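Local coordinates for putative uncharacterized protein PH0186 (Pyrococcus horikoshii, PDB 2ZTS) that is of unknown physiological role but binds ADP and magnesium through a KaiC-like P-loop NTPase domain, consistent with an ATP-binding function, at residues R155-R158 with E159-L162; L162-N165 with T166-E170. One frame throughout, in Å; residues are numbered along the deposited sequence.

Contact 1 of 2, residues R155-R158 with E159-L162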
loop_
_atom_site.group_PDB
_atom_site.type_symbol
_atom_site.label_atom_id
_atom_site.label_comp_id
_atom_site.label_asym_id
_atom_site.label_seq_id
_atom_site.Cartn_x
_atom_site.Cartn_y
_atom_site.Cartn_z
ATOM N N ARG C 155 6.753 -13.652 11.673
ATOM C CA ARG C 155 5.818 -12.917 12.520
ATOM C C ARG C 155 5.737 -13.301 14.034
ATOM O O ARG C 155 5.181 -12.558 14.779
ATOM C CB ARG C 155 4.429 -12.960 11.941
ATOM C CG ARG C 155 3.681 -14.305 12.107
ATOM C CD ARG C 155 2.440 -14.373 11.163
ATOM N NE ARG C 155 1.391 -15.251 11.680
ATOM C CZ ARG C 155 0.131 -14.895 12.038
ATOM N NH1 ARG C 155 -0.314 -13.628 11.960
ATOM N NH2 ARG C 155 -0.697 -15.853 12.480
ATOM N N LYS C 156 6.298 -14.419 14.461
ATOM C CA LYS C 156 6.386 -14.752 15.889
ATOM C C LYS C 156 7.399 -13.895 16.636
ATOM O O LYS C 156 7.587 -14.043 17.815
ATOM C CB LYS C 156 6.725 -16.237 16.117
ATOM C CG LYS C 156 5.834 -17.277 15.341
ATOM C CD LYS C 156 4.379 -17.339 15.820
ATOM C CE LYS C 156 4.021 -18.654 16.472
ATOM N NZ LYS C 156 3.092 -18.379 17.676
ATOM N N ILE C 157 8.066 -12.983 15.937
ATOM C CA ILE C 157 8.866 -11.997 16.557
ATOM C C ILE C 157 8.036 -11.253 17.588
ATOM O O ILE C 157 8.556 -10.815 18.599
ATOM C CB ILE C 157 9.463 -11.034 15.491
ATOM C CG1 ILE C 157 10.593 -10.170 16.092
ATOM C CG2 ILE C 157 8.366 -10.167 14.886
ATOM C CD1 ILE C 157 11.745 -10.884 16.818
ATOM N N ARG C 158 6.736 -11.145 17.354
ATOM C CA ARG C 158 5.848 -10.516 18.319
ATOM C C ARG C 158 5.990 -11.204 19.718
ATOM O O ARG C 158 6.325 -10.556 20.696
ATOM C CB ARG C 158 4.430 -10.588 17.815
ATOM C CG ARG C 158 3.422 -9.997 18.750
ATOM C CD ARG C 158 2.060 -9.745 18.098
ATOM N NE ARG C 158 1.389 -10.997 17.777
ATOM C CZ ARG C 158 0.483 -11.604 18.531
ATOM N NH1 ARG C 158 0.102 -11.073 19.694
ATOM N NH2 ARG C 158 -0.055 -12.748 18.120
ATOM N N GLU C 159 5.818 -12.532 19.755
ATOM C CA GLU C 159 5.874 -13.326 20.997
ATOM C C GLU C 159 7.269 -13.331 21.537
ATOM O O GLU C 159 7.478 -13.172 22.730
ATOM C CB GLU C 159 5.341 -14.747 20.743
ATOM C CG GLU C 159 3.816 -14.810 20.569
ATOM C CD GLU C 159 3.370 -14.779 19.077
ATOM O OE1 GLU C 159 4.011 -14.074 18.211
ATOM O OE2 GLU C 159 2.355 -15.459 18.760
ATOM N N VAL C 160 8.264 -13.391 20.644
ATOM C CA VAL C 160 9.658 -13.333 21.061
ATOM C C VAL C 160 10.004 -11.987 21.698
ATOM O O VAL C 160 10.697 -11.926 22.734
ATOM C CB VAL C 160 10.606 -13.678 19.915
ATOM C CG1 VAL C 160 12.031 -13.523 20.309
ATOM C CG2 VAL C 160 10.341 -15.136 19.371
ATOM N N LEU C 161 9.483 -10.901 21.149
ATOM C CA LEU C 161 9.735 -9.589 21.763
ATOM C C LEU C 161 9.146 -9.447 23.177
ATOM O O LEU C 161 9.792 -8.866 24.063
ATOM C CB LEU C 161 9.293 -8.473 20.850
ATOM C CG LEU C 161 10.258 -8.263 19.648
ATOM C CD1 LEU C 161 9.658 -7.419 18.529
ATOM C CD2 LEU C 161 11.544 -7.612 20.102
ATOM N N LEU C 162 7.961 -10.007 23.403
ATOM C CA LEU C 162 7.396 -9.999 24.737
ATOM C C LEU C 162 8.244 -10.890 25.702
ATOM O O LEU C 162 8.584 -10.466 26.791
ATOM C CB LEU C 162 5.917 -10.399 24.686
ATOM C CG LEU C 162 4.998 -9.268 24.169
ATOM C CD1 LEU C 162 3.578 -9.768 24.156
ATOM C CD2 LEU C 162 5.082 -7.947 24.920
HETATM O O HOH W 1 2.320 -13.248 15.982
#
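The carboxylate of Glu159 lies between two cationic side chains from the preceding turn, Lys156 and Arg158. Lys156 NZ donates to Glu159 OE2 at 3.2 Å in a salt bridge, arriving from above the carboxylate plane, 67° out of it. The chain of Lys156 is bent at all three outer torsions, curling its ammonium round toward the glutamate. The pairing of Arg158 with Glu159 is looser: a long salt bridge of 3.7 Å runs from Arg158 NH2 to Glu159 OE2, which lies well out of the guanidinium plane with no N-H pointing at it, while Glu159 OE1 is the oxygen over the face. A water molecule supplies the firmer link, accepting from Arg158 NE at 3.0 Å while donating to Glu159 OE1 and to the carbonyl of Arg155. The guanidinium finds its strongest polar partners across the interface, giving hydrogen bonds to backbone oxygens of Leu149, Leu151 and Glu152 of the second subunit. Beneath these groups, Leu161 N meets Ile157 O at 2.7 Å. Ile157 CG1 packs 3.8 Å from Leu161 CD1, and the start of helix 157-171 rests on Ile144 of helix 144-149 through these two residues and meets the second subunit through Arg158 and Leu162.

Contact 2 of 2, residues L162-N165 with T166-E170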
loop_
_atom_site.group_PDB
_atom_site.type_symbol
_atom_site.label_atom_id
_atom_site.label_comp_id
_atom_site.label_asym_id
_atom_site.label_seq_id
_atom_site.Cartn_x
_atom_site.Cartn_y
_atom_site.Cartn_z
ATOM N N LEU C 162 7.961 -10.007 23.403
ATOM C CA LEU C 162 7.396 -9.999 24.737
ATOM C C LEU C 162 8.244 -10.890 25.702
ATOM O O LEU C 162 8.584 -10.466 26.791
ATOM C CB LEU C 162 5.917 -10.399 24.686
ATOM C CG LEU C 162 4.998 -9.268 24.169
ATOM C CD1 LEU C 162 3.578 -9.768 24.156
ATOM C CD2 LEU C 162 5.082 -7.947 24.920
ATOM N N LYS C 163 8.695 -12.063 25.266
ATOM C CA LYS C 163 9.659 -12.789 26.118
ATOM C C LYS C 163 10.967 -12.030 26.395
ATOM O O LYS C 163 11.482 -12.067 27.526
ATOM C CB LYS C 163 10.022 -14.151 25.560
ATOM C CG LYS C 163 8.951 -15.179 25.481
ATOM C CD LYS C 163 9.630 -16.497 24.988
ATOM C CE LYS C 163 8.683 -17.670 24.796
ATOM N NZ LYS C 163 8.439 -18.443 26.097
ATOM N N LEU C 164 11.508 -11.323 25.394
ATOM C CA LEU C 164 12.723 -10.589 25.617
ATOM C C LEU C 164 12.498 -9.506 26.661
ATOM O O LEU C 164 13.383 -9.237 27.483
ATOM C CB LEU C 164 13.227 -9.940 24.349
ATOM C CG LEU C 164 14.370 -8.980 24.371
ATOM C CD1 LEU C 164 15.629 -9.578 24.972
ATOM C CD2 LEU C 164 14.650 -8.650 22.928
ATOM N N ASN C 165 11.355 -8.830 26.572
ATOM C CA ASN C 165 11.025 -7.690 27.452
ATOM C C ASN C 165 11.032 -8.161 28.899
ATOM O O ASN C 165 11.565 -7.471 29.746
ATOM C CB ASN C 165 9.649 -7.121 27.093
ATOM C CG ASN C 165 9.225 -5.943 27.952
ATOM O OD1 ASN C 165 9.917 -4.940 28.025
ATOM N ND2 ASN C 165 8.041 -6.064 28.600
ATOM N N THR C 166 10.484 -9.341 29.150
ATOM C CA THR C 166 10.398 -9.858 30.497
ATOM C C THR C 166 11.816 -10.090 31.071
ATOM O O THR C 166 12.052 -9.722 32.208
ATOM C CB THR C 166 9.540 -11.167 30.616
ATOM O OG1 THR C 166 10.166 -12.212 29.866
ATOM C CG2 THR C 166 8.193 -11.047 29.976
ATOM N N ILE C 167 12.744 -10.661 30.291
ATOM C CA ILE C 167 14.070 -10.849 30.831
ATOM C C ILE C 167 14.879 -9.539 30.920
ATOM O O ILE C 167 15.627 -9.419 31.847
ATOM C CB ILE C 167 14.906 -12.017 30.162
ATOM C CG1 ILE C 167 15.473 -11.579 28.842
ATOM C CG2 ILE C 167 14.092 -13.243 29.944
ATOM C CD1 ILE C 167 16.722 -10.806 28.999
ATOM N N LEU C 168 14.724 -8.576 30.012
ATOM C CA LEU C 168 15.345 -7.250 30.181
ATOM C C LEU C 168 14.989 -6.545 31.506
ATOM O O LEU C 168 15.856 -6.015 32.182
ATOM C CB LEU C 168 15.043 -6.293 28.997
ATOM C CG LEU C 168 15.562 -6.747 27.630
ATOM C CD1 LEU C 168 15.007 -5.909 26.436
ATOM C CD2 LEU C 168 17.157 -6.778 27.632
ATOM N N LEU C 169 13.713 -6.537 31.836
ATOM C CA LEU C 169 13.197 -5.949 33.055
ATOM C C LEU C 169 13.849 -6.647 34.289
ATOM O O LEU C 169 14.274 -5.992 35.232
ATOM C CB LEU C 169 11.638 -6.093 33.078
ATOM C CG LEU C 169 10.729 -4.951 32.532
ATOM C CD1 LEU C 169 11.328 -4.200 31.341
ATOM C CD2 LEU C 169 9.269 -5.422 32.185
ATOM N N GLU C 170 13.974 -7.960 34.224
ATOM C CA GLU C 170 14.568 -8.735 35.325
ATOM C C GLU C 170 16.024 -8.415 35.497
ATOM O O GLU C 170 16.487 -8.268 36.625
ATOM C CB GLU C 170 14.480 -10.224 35.052
ATOM C CG GLU C 170 13.615 -11.010 35.998
ATOM C CD GLU C 170 13.269 -12.333 35.368
ATOM O OE1 GLU C 170 12.218 -12.405 34.648
ATOM O OE2 GLU C 170 14.081 -13.275 35.548
#
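Leu164 and Leu168, one turn apart, make the apolar side of this contact. Leu168 CD1 lies 3.8 Å from Leu164 CG; with Leu164 CG trans to the backbone N (chi1 172°), it sits beside its own carbonyl carbon, which brings the branch within reach of Leu168. Ile167 CD1 adds a looser touch, 4.3 Å from Leu164 CD1. A mixed contact follows where the amide of Asn165 meets the two methyls of Leu169: Asn165 OD1 is 3.7 Å from Leu169 CD1, and Asn165 ND2 is 3.8 Å from Leu169 CD2. Among the polar contacts, Thr166 OG1 donates to Lys163 O at 2.7 Å, since chi1 of 63° swings the hydroxyl back over the preceding turn. The same carbonyl also receives a weak bond from Ile167 N. Regular helical bonds complete the set, among them Leu168 N to Leu164 O at 2.9 Å. Leu164 also touches Ile141 of strand 138-142 and Leu168 touches Leu139, and an alanine in place of Leu168 would probably leave a gap between the flank of Leu164 and Leu139. The chemistry is that of an amphipathic helix: branched aliphatic groups join helix to sheet, while an exposed threonine turns its hydroxyl inward to the helix backbone.

Followed from its N terminus, the chain passes from helix 144-149 into helix 157-171, and contact 1 forms as a short 3-10 segment becomes regular helix. Contact 2 takes up the next two turns, so the contacts run in series and share Leu162; neither nests in the other or crosses it, and neither closes a long loop. The centres of contact 1 and contact 2 lie about 12 Å apart. Contact 1 ties the helix start to helix 144-149, whereas contact 2 fastens later turns to strand 138-142, whose Asp142 belongs to a magnesium site of this protein, though no magnesium is bound to it in this chain. Both reach the second subunit, and Leu162 packs on its Leu149.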